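Local coordinates for lipase aflb (Neosartorya fumigata, PDB 6IDY), which probably hydrolyses ester bonds of lipids, as expected of a calcium-binding fungal lipase of the alpha/beta-hydrolase type, at residues 214-219 with 251-256; 241-246 with 306-311. One frame throughout, in Å; residues are numbered along the deposited sequence.

Contact 1: residues 214-219 with 251-256; sequences YAINYI and KVVDDF. With CA (calcium ion), chain D.
I216 sets its CG2 methyl against both V252 and V253, with CD1 and CG1 adding to the contact with V253. Its CG2 lies 3.5 Å from V253 CG2, tighter than an ordinary van der Waals contact, and 3.6 Å from V252 CG2, so the branch methyl of the isoleucine is shared by two consecutive valines. The first torsion of I216 (chi1 -69°) accounts for this: CG2 is anti to the backbone N and leaves the helix toward both valines, while CG1 takes the place beside the N and brings CD1 to 3.9 Å from V253 CG2. The I216 and V253 side chains cross at about a right angle. One helix residue further on, N217 OD1 lies 3.9 Å from V252 CG2. That amide is held from both ends, OD1 by K129 NZ and ND2 by S248 OG. Farther out, I216 also rests on V229 and V253 on V227, which places the contact against strand 227-232. Beyond the corner at D254, the D255 carboxylate grips calcium with OD1 and OD2, the latter at 2.5 Å. Two waters and the carbonyl oxygens of A377, H380 and G382 bring the ligand atoms to seven; one of these waters donates to D254 O at 2.7 Å. Helix 205-223 thus packs against the entry to strand 253-259 in the central, largely parallel sheet of an alpha/beta-hydrolase fold.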
ATOM      1  N   TYR A 214      -5.975 -15.861  -0.743  1.00 21.35           N
ATOM      2  CA  TYR A 214      -5.671 -16.808  -1.809  1.00 21.73           C
ATOM      3  C   TYR A 214      -4.217 -16.717  -2.248  1.00 25.62           C
ATOM      4  O   TYR A 214      -3.591 -17.764  -2.402  1.00 25.54           O
ATOM      5  CB  TYR A 214      -6.638 -16.703  -3.003  1.00 22.69           C
ATOM      6  CG  TYR A 214      -6.420 -17.807  -4.016  1.00 24.48           C
ATOM      7  CD1 TYR A 214      -6.992 -19.064  -3.841  1.00 27.49           C
ATOM      8  CD2 TYR A 214      -5.613 -17.605  -5.133  1.00 24.85           C
ATOM      9  CE1 TYR A 214      -6.778 -20.089  -4.761  1.00 29.05           C
ATOM     10  CE2 TYR A 214      -5.382 -18.625  -6.052  1.00 26.20           C
ATOM     11  CZ  TYR A 214      -5.970 -19.865  -5.865  1.00 34.91           C
ATOM     12  OH  TYR A 214      -5.740 -20.871  -6.773  1.00 35.67           O
ATOM     13  N   ALA A 215      -3.676 -15.488  -2.429  1.00 22.01           N
ATOM     14  CA  ALA A 215      -2.279 -15.278  -2.841  1.00 21.67           C
ATOM     15  C   ALA A 215      -1.320 -15.933  -1.858  1.00 25.51           C
ATOM     16  O   ALA A 215      -0.382 -16.602  -2.283  1.00 25.51           O
ATOM     17  CB  ALA A 215      -1.968 -13.793  -2.981  1.00 21.43           C
ATOM     18  N   ILE A 216      -1.592 -15.801  -0.545  1.00 22.11           N
ATOM     19  CA  ILE A 216      -0.768 -16.432   0.486  1.00 21.14           C
ATOM     20  C   ILE A 216      -0.716 -17.949   0.296  1.00 25.24           C
ATOM     21  O   ILE A 216       0.371 -18.502   0.121  1.00 25.49           O
ATOM     22  CB  ILE A 216      -1.194 -16.023   1.921  1.00 22.89           C
ATOM     23  CG1 ILE A 216      -0.864 -14.529   2.204  1.00 22.48           C
ATOM     24  CG2 ILE A 216      -0.503 -16.926   2.943  1.00 22.53           C
ATOM     25  CD1 ILE A 216      -1.581 -13.935   3.478  1.00 20.68           C
ATOM     26  N   ASN A 217      -1.888 -18.606   0.294  1.00 22.32           N
ATOM     27  CA  ASN A 217      -1.990 -20.057   0.152  1.00 23.31           C
ATOM     28  C   ASN A 217      -1.525 -20.564  -1.206  1.00 27.74           C
ATOM     29  O   ASN A 217      -0.927 -21.638  -1.274  1.00 27.69           O
ATOM     30  CB  ASN A 217      -3.396 -20.538   0.490  1.00 24.34           C
ATOM     31  CG  ASN A 217      -3.683 -20.491   1.973  1.00 33.79           C
ATOM     32  OD1 ASN A 217      -2.773 -20.508   2.815  1.00 25.29           O
ATOM     33  ND2 ASN A 217      -4.954 -20.458   2.328  1.00 23.51           N
ATOM     34  N   TYR A 218      -1.722 -19.765  -2.267  1.00 24.16           N
ATOM     35  CA  TYR A 218      -1.285 -20.138  -3.608  1.00 24.51           C
ATOM     36  C   TYR A 218       0.235 -20.050  -3.760  1.00 27.61           C
ATOM     37  O   TYR A 218       0.845 -20.978  -4.299  1.00 27.81           O
ATOM     38  CB  TYR A 218      -2.019 -19.322  -4.696  1.00 25.20           C
ATOM     39  CG  TYR A 218      -1.513 -19.598  -6.096  1.00 26.06           C
ATOM     40  CD1 TYR A 218      -2.007 -20.664  -6.840  1.00 28.44           C
ATOM     41  CD2 TYR A 218      -0.507 -18.820  -6.658  1.00 26.04           C
ATOM     42  CE1 TYR A 218      -1.512 -20.947  -8.115  1.00 29.94           C
ATOM     43  CE2 TYR A 218      -0.006 -19.091  -7.928  1.00 27.70           C
ATOM     44  CZ  TYR A 218      -0.514 -20.152  -8.655  1.00 34.00           C
ATOM     45  OH  TYR A 218      -0.016 -20.395  -9.906  1.00 34.72           O
ATOM     46  N   ILE A 219       0.835 -18.929  -3.333  1.00 22.67           N
ATOM     47  CA  ILE A 219       2.280 -18.734  -3.456  1.00 22.12           C
ATOM     48  C   ILE A 219       3.015 -19.729  -2.555  1.00 26.36           C
ATOM     49  O   ILE A 219       4.012 -20.306  -2.988  1.00 26.07           O
ATOM     50  CB  ILE A 219       2.699 -17.249  -3.267  1.00 23.99           C
ATOM     51  CG1 ILE A 219       2.107 -16.346  -4.396  1.00 23.40           C
ATOM     52  CG2 ILE A 219       4.219 -17.067  -3.131  1.00 24.29           C
ATOM     53  CD1 ILE A 219       2.625 -16.566  -5.870  1.00 24.10           C
ATOM     54  N   LYS A 251      -0.236 -19.991   9.310  1.00 24.29           N
ATOM     55  CA  LYS A 251       0.798 -21.032   9.411  1.00 25.22           C
ATOM     56  C   LYS A 251       1.891 -20.907   8.356  1.00 29.15           C
ATOM     57  O   LYS A 251       2.978 -21.449   8.548  1.00 29.52           O
ATOM     58  CB  LYS A 251       0.177 -22.443   9.324  1.00 28.19           C
ATOM     59  CG  LYS A 251      -0.776 -22.781  10.467  1.00 39.07           C
ATOM     60  CD  LYS A 251      -1.373 -24.174  10.321  1.00 44.21           C
ATOM     61  CE  LYS A 251      -2.226 -24.531  11.513  1.00 52.22           C
ATOM     62  NZ  LYS A 251      -2.727 -25.931  11.442  1.00 59.76           N
ATOM     63  N   VAL A 252       1.607 -20.227   7.235  1.00 24.73           N
ATOM     64  CA  VAL A 252       2.578 -20.138   6.144  1.00 24.43           C
ATOM     65  C   VAL A 252       3.170 -18.719   5.969  1.00 27.62           C
ATOM     66  O   VAL A 252       3.954 -18.507   5.043  1.00 27.72           O
ATOM     67  CB  VAL A 252       2.024 -20.722   4.809  1.00 28.04           C
ATOM     68  CG1 VAL A 252       1.666 -22.200   4.961  1.00 28.34           C
ATOM     69  CG2 VAL A 252       0.830 -19.929   4.291  1.00 26.90           C
ATOM     70  N   VAL A 253       2.821 -17.767   6.853  1.00 22.64           N
ATOM     71  CA  VAL A 253       3.375 -16.409   6.771  1.00 21.91           C
ATOM     72  C   VAL A 253       4.356 -16.201   7.914  1.00 25.57           C
ATOM     73  O   VAL A 253       3.943 -16.179   9.076  1.00 25.29           O
ATOM     74  CB  VAL A 253       2.303 -15.280   6.669  1.00 24.42           C
ATOM     75  CG1 VAL A 253       2.945 -13.888   6.696  1.00 22.86           C
ATOM     76  CG2 VAL A 253       1.465 -15.440   5.410  1.00 24.16           C
ATOM     77  N   ASP A 254       5.655 -16.071   7.584  1.00 22.18           N
ATOM     78  CA  ASP A 254       6.711 -15.866   8.582  1.00 21.83           C
ATOM     79  C   ASP A 254       6.883 -14.404   8.970  1.00 24.52           C
ATOM     80  O   ASP A 254       7.326 -14.121  10.077  1.00 24.48           O
ATOM     81  CB  ASP A 254       8.049 -16.450   8.102  1.00 23.80           C
ATOM     82  CG  ASP A 254       8.063 -17.961   7.959  1.00 30.49           C
ATOM     83  OD1 ASP A 254       7.225 -18.630   8.608  1.00 31.01           O
ATOM     84  OD2 ASP A 254       8.922 -18.478   7.214  1.00 31.42           O
ATOM     85  N   ASP A 255       6.575 -13.481   8.053  1.00 20.61           N
ATOM     86  CA  ASP A 255       6.711 -12.048   8.297  1.00 20.05           C
ATOM     87  C   ASP A 255       5.655 -11.268   7.567  1.00 23.06           C
ATOM     88  O   ASP A 255       5.385 -11.523   6.393  1.00 22.68           O
ATOM     89  CB  ASP A 255       8.099 -11.537   7.855  1.00 22.06           C
ATOM     90  CG  ASP A 255       9.238 -11.898   8.793  1.00 27.33           C
ATOM     91  OD1 ASP A 255       9.320 -11.297   9.884  1.00 26.11           O
ATOM     92  OD2 ASP A 255      10.053 -12.770   8.429  1.00 29.49           O
ATOM     93  N   PHE A 256       5.074 -10.295   8.263  1.00 18.67           N
ATOM     94  CA  PHE A 256       4.111  -9.362   7.705  1.00 17.18           C
ATOM     95  C   PHE A 256       4.728  -7.981   7.925  1.00 20.81           C
ATOM     96  O   PHE A 256       4.809  -7.519   9.058  1.00 20.10           O
ATOM     97  CB  PHE A 256       2.716  -9.539   8.369  1.00 17.84           C
ATOM     98  CG  PHE A 256       1.609  -8.528   8.090  1.00 18.25           C
ATOM     99  CD1 PHE A 256       1.682  -7.664   6.999  1.00 20.45           C
ATOM    100  CD2 PHE A 256       0.490  -8.456   8.913  1.00 19.26           C
ATOM    101  CE1 PHE A 256       0.669  -6.730   6.755  1.00 20.25           C
ATOM    102  CE2 PHE A 256      -0.524  -7.524   8.666  1.00 21.23           C
ATOM    103  CZ  PHE A 256      -0.425  -6.664   7.593  1.00 19.03           C
TER
HETATM  104 CA    CA D 501      11.283 -12.600  10.549  1.00 25.93          CA
HETATM  105  O   HOH W   1       9.747 -14.303  11.265  1.00 26.23           O
HETATM  106  O   HOH W   2      12.217 -14.396   9.351  1.00 27.62           O

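Contact 2: residues 241-246 with 306-311; sequences WALKYW and AYVPTT
The Y307 ring carries backbone atoms of helix 235-245 on one face: K244 CA stands 4.0 Å from the ring centroid and 22° off its normal, displaced toward the rim, a CH-pi contact, with L243 C over the same face. In this alpha/beta-hydrolase fold the helix thereby meets the loop leading into strand 310-314. Two more flat groups lie within the helix, where K244 CG sits 3.6 Å above the plane of the Y245 ring and Y245 CE2 lies over the centre of the W241 ring. K244 CG is therefore placed between two tyrosines, since the Y307 OH is 3.3 Å from the same carbon. The extended lysine, with CG anti to its N (chi1 173°), runs past that hydroxyl and carries NZ on to Y245 OH at 3.0 Å; the ammonium group also donates to the carbonyls of G300 and L298, so its polar end is held by Y245 and these carbonyls, not by Y307. Nearer the sheet, L243 CB packs on Y307 CB at 3.9 Å, and L243 CD1 reaches V308 CG2, the two side chains crossing at about a right angle. L243 and V308 both also touch F256 of strand 253-259. After V308 the chain runs extended through P309 into strand 310-314, and T310 OG1 donates back to V308 O at 2.8 Å, 37° out of the carbonyl plane.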
ATOM      1  N   TRP A 241      -7.123  -8.860   7.756  1.00 19.05           N
ATOM      2  CA  TRP A 241      -8.431  -9.502   7.575  1.00 19.51           C
ATOM      3  C   TRP A 241      -8.237 -10.929   7.031  1.00 21.52           C
ATOM      4  O   TRP A 241      -8.854 -11.855   7.546  1.00 21.74           O
ATOM      5  CB  TRP A 241      -9.350  -8.658   6.656  1.00 18.12           C
ATOM      6  CG  TRP A 241     -10.763  -9.170   6.551  1.00 19.35           C
ATOM      7  CD1 TRP A 241     -11.219 -10.164   5.734  1.00 22.49           C
ATOM      8  CD2 TRP A 241     -11.911  -8.681   7.266  1.00 19.17           C
ATOM      9  NE1 TRP A 241     -12.575 -10.334   5.900  1.00 22.28           N
ATOM     10  CE2 TRP A 241     -13.030  -9.424   6.822  1.00 23.44           C
ATOM     11  CE3 TRP A 241     -12.100  -7.699   8.260  1.00 19.95           C
ATOM     12  CZ2 TRP A 241     -14.318  -9.222   7.340  1.00 22.59           C
ATOM     13  CZ3 TRP A 241     -13.384  -7.471   8.743  1.00 21.20           C
ATOM     14  CH2 TRP A 241     -14.475  -8.218   8.278  1.00 22.24           C
ATOM     15  N   ALA A 242      -7.347 -11.110   6.031  1.00 18.31           N
ATOM     16  CA  ALA A 242      -7.036 -12.430   5.454  1.00 18.42           C
ATOM     17  C   ALA A 242      -6.471 -13.373   6.529  1.00 21.70           C
ATOM     18  O   ALA A 242      -6.918 -14.513   6.637  1.00 21.71           O
ATOM     19  CB  ALA A 242      -6.042 -12.286   4.301  1.00 19.12           C
ATOM     20  N   LEU A 243      -5.541 -12.872   7.361  1.00 17.48           N
ATOM     21  CA  LEU A 243      -4.938 -13.655   8.441  1.00 17.43           C
ATOM     22  C   LEU A 243      -5.976 -14.058   9.499  1.00 22.63           C
ATOM     23  O   LEU A 243      -5.990 -15.207   9.941  1.00 22.54           O
ATOM     24  CB  LEU A 243      -3.757 -12.901   9.077  1.00 16.49           C
ATOM     25  CG  LEU A 243      -2.511 -12.717   8.202  1.00 19.78           C
ATOM     26  CD1 LEU A 243      -1.567 -11.693   8.824  1.00 18.78           C
ATOM     27  CD2 LEU A 243      -1.786 -14.062   7.951  1.00 19.91           C
ATOM     28  N   LYS A 244      -6.860 -13.130   9.867  1.00 19.64           N
ATOM     29  CA  LYS A 244      -7.907 -13.381  10.856  1.00 19.55           C
ATOM     30  C   LYS A 244      -8.923 -14.437  10.380  1.00 24.13           C
ATOM     31  O   LYS A 244      -9.133 -15.441  11.063  1.00 23.39           O
ATOM     32  CB  LYS A 244      -8.627 -12.063  11.218  1.00 20.20           C
ATOM     33  CG  LYS A 244      -9.849 -12.253  12.127  1.00 22.84           C
ATOM     34  CD  LYS A 244     -10.308 -10.944  12.763  1.00 22.40           C
ATOM     35  CE  LYS A 244     -11.343 -11.203  13.824  1.00 21.79           C
ATOM     36  NZ  LYS A 244     -12.107  -9.970  14.136  1.00 19.39           N
ATOM     37  N   TYR A 245      -9.558 -14.193   9.223  1.00 21.00           N
ATOM     38  CA  TYR A 245     -10.642 -15.033   8.731  1.00 20.61           C
ATOM     39  C   TYR A 245     -10.208 -16.229   7.881  1.00 24.42           C
ATOM     40  O   TYR A 245     -11.037 -17.094   7.623  1.00 24.08           O
ATOM     41  CB  TYR A 245     -11.689 -14.172   8.028  1.00 21.15           C
ATOM     42  CG  TYR A 245     -12.314 -13.193   9.000  1.00 22.05           C
ATOM     43  CD1 TYR A 245     -13.158 -13.634  10.019  1.00 23.94           C
ATOM     44  CD2 TYR A 245     -11.977 -11.844   8.973  1.00 22.27           C
ATOM     45  CE1 TYR A 245     -13.705 -12.744  10.941  1.00 24.63           C
ATOM     46  CE2 TYR A 245     -12.521 -10.944   9.887  1.00 22.86           C
ATOM     47  CZ  TYR A 245     -13.382 -11.399  10.872  1.00 26.71           C
ATOM     48  OH  TYR A 245     -13.916 -10.514  11.774  1.00 23.30           O
ATOM     49  N   TRP A 246      -8.929 -16.327   7.492  1.00 21.95           N
ATOM     50  CA  TRP A 246      -8.449 -17.531   6.796  1.00 22.76           C
ATOM     51  C   TRP A 246      -7.283 -18.015   7.656  1.00 25.48           C
ATOM     52  O   TRP A 246      -6.131 -17.759   7.293  1.00 25.03           O
ATOM     53  CB  TRP A 246      -8.017 -17.250   5.337  1.00 21.70           C
ATOM     54  CG  TRP A 246      -9.135 -17.204   4.337  1.00 22.99           C
ATOM     55  CD1 TRP A 246      -9.446 -18.157   3.409  1.00 26.38           C
ATOM     56  CD2 TRP A 246     -10.037 -16.110   4.107  1.00 22.43           C
ATOM     57  NE1 TRP A 246     -10.505 -17.737   2.635  1.00 25.69           N
ATOM     58  CE2 TRP A 246     -10.886 -16.482   3.040  1.00 26.36           C
ATOM     59  CE3 TRP A 246     -10.224 -14.854   4.714  1.00 23.30           C
ATOM     60  CZ2 TRP A 246     -11.903 -15.645   2.566  1.00 25.55           C
ATOM     61  CZ3 TRP A 246     -11.242 -14.031   4.252  1.00 24.63           C
ATOM     62  CH2 TRP A 246     -12.064 -14.424   3.187  1.00 25.39           C
ATOM     63  N   ALA A 306      -1.329  -8.853  16.442  1.00 17.28           N
ATOM     64  CA  ALA A 306      -0.769  -9.546  15.281  1.00 17.56           C
ATOM     65  C   ALA A 306      -1.121 -11.038  15.263  1.00 21.78           C
ATOM     66  O   ALA A 306      -1.395 -11.626  16.316  1.00 22.52           O
ATOM     67  CB  ALA A 306       0.735  -9.365  15.237  1.00 18.32           C
ATOM     68  N   TYR A 307      -1.123 -11.641  14.056  1.00 18.13           N
ATOM     69  CA  TYR A 307      -1.404 -13.067  13.854  1.00 17.83           C
ATOM     70  C   TYR A 307      -0.129 -13.821  13.554  1.00 23.05           C
ATOM     71  O   TYR A 307      -0.072 -15.038  13.721  1.00 23.92           O
ATOM     72  CB  TYR A 307      -2.395 -13.252  12.681  1.00 17.98           C
ATOM     73  CG  TYR A 307      -3.796 -12.869  13.075  1.00 17.92           C
ATOM     74  CD1 TYR A 307      -4.586 -13.733  13.827  1.00 18.92           C
ATOM     75  CD2 TYR A 307      -4.297 -11.599  12.798  1.00 17.69           C
ATOM     76  CE1 TYR A 307      -5.863 -13.364  14.243  1.00 18.28           C
ATOM     77  CE2 TYR A 307      -5.564 -11.215  13.224  1.00 18.10           C
ATOM     78  CZ  TYR A 307      -6.335 -12.096  13.964  1.00 23.33           C
ATOM     79  OH  TYR A 307      -7.576 -11.723  14.405  1.00 24.97           O
ATOM     80  N   VAL A 308       0.869 -13.107  13.023  1.00 19.02           N
ATOM     81  CA  VAL A 308       2.180 -13.639  12.610  1.00 17.94           C
ATOM     82  C   VAL A 308       3.214 -12.539  12.968  1.00 21.64           C
ATOM     83  O   VAL A 308       2.777 -11.408  13.214  1.00 19.77           O
ATOM     84  CB  VAL A 308       2.195 -13.964  11.070  1.00 20.88           C
ATOM     85  CG1 VAL A 308       1.122 -14.976  10.684  1.00 20.10           C
ATOM     86  CG2 VAL A 308       2.069 -12.700  10.211  1.00 19.67           C
ATOM     87  N   PRO A 309       4.552 -12.796  12.978  1.00 19.80           N
ATOM     88  CA  PRO A 309       5.503 -11.700  13.268  1.00 19.43           C
ATOM     89  C   PRO A 309       5.243 -10.486  12.371  1.00 23.42           C
ATOM     90  O   PRO A 309       5.336 -10.596  11.146  1.00 22.70           O
ATOM     91  CB  PRO A 309       6.868 -12.339  12.999  1.00 21.47           C
ATOM     92  CG  PRO A 309       6.646 -13.803  13.288  1.00 26.38           C
ATOM     93  CD  PRO A 309       5.270 -14.068  12.729  1.00 21.24           C
ATOM     94  N   THR A 310       4.824  -9.355  12.979  1.00 19.91           N
ATOM     95  CA  THR A 310       4.482  -8.150  12.214  1.00 19.16           C
ATOM     96  C   THR A 310       5.417  -6.980  12.525  1.00 22.44           C
ATOM     97  O   THR A 310       5.671  -6.667  13.690  1.00 21.18           O
ATOM     98  CB  THR A 310       2.992  -7.791  12.381  1.00 22.18           C
ATOM     99  OG1 THR A 310       2.199  -8.943  12.072  1.00 23.39           O
ATOM    100  CG2 THR A 310       2.555  -6.628  11.485  1.00 18.31           C
ATOM    101  N   THR A 311       5.904  -6.330  11.456  1.00 19.46           N
ATOM    102  CA  THR A 311       6.779  -5.162  11.498  1.00 19.23           C
ATOM    103  C   THR A 311       5.991  -3.987  10.884  1.00 21.60           C
ATOM    104  O   THR A 311       5.814  -3.942   9.665  1.00 20.47           O
ATOM    105  CB  THR A 311       8.078  -5.464  10.716  1.00 22.83           C
ATOM    106  OG1 THR A 311       8.643  -6.684  11.198  1.00 21.59           O
ATOM    107  CG2 THR A 311       9.101  -4.332  10.801  1.00 19.77           C
TER

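Well past the N terminus, after several helices and three strands, helix 205-223 opens contact 1; strand 227-232 and helix 235-245 follow, and 251-256 closes it over 31 intervening residues. Contact 2 has by then already opened at 241-246, and it closes only at 306-311, after 59 residues; the segments alternate, so the two loops cross rather than nest. Their centres are 10 Å apart, and the sheet joins them directly: F256 N lies 2.9 Å from P309 O and F256 O 2.9 Å from T311 N, probable hydrogen bonds between neighbouring strands. Together the contacts tie two successive helices to the entries of adjacent parallel strands, 253-259 and 310-314.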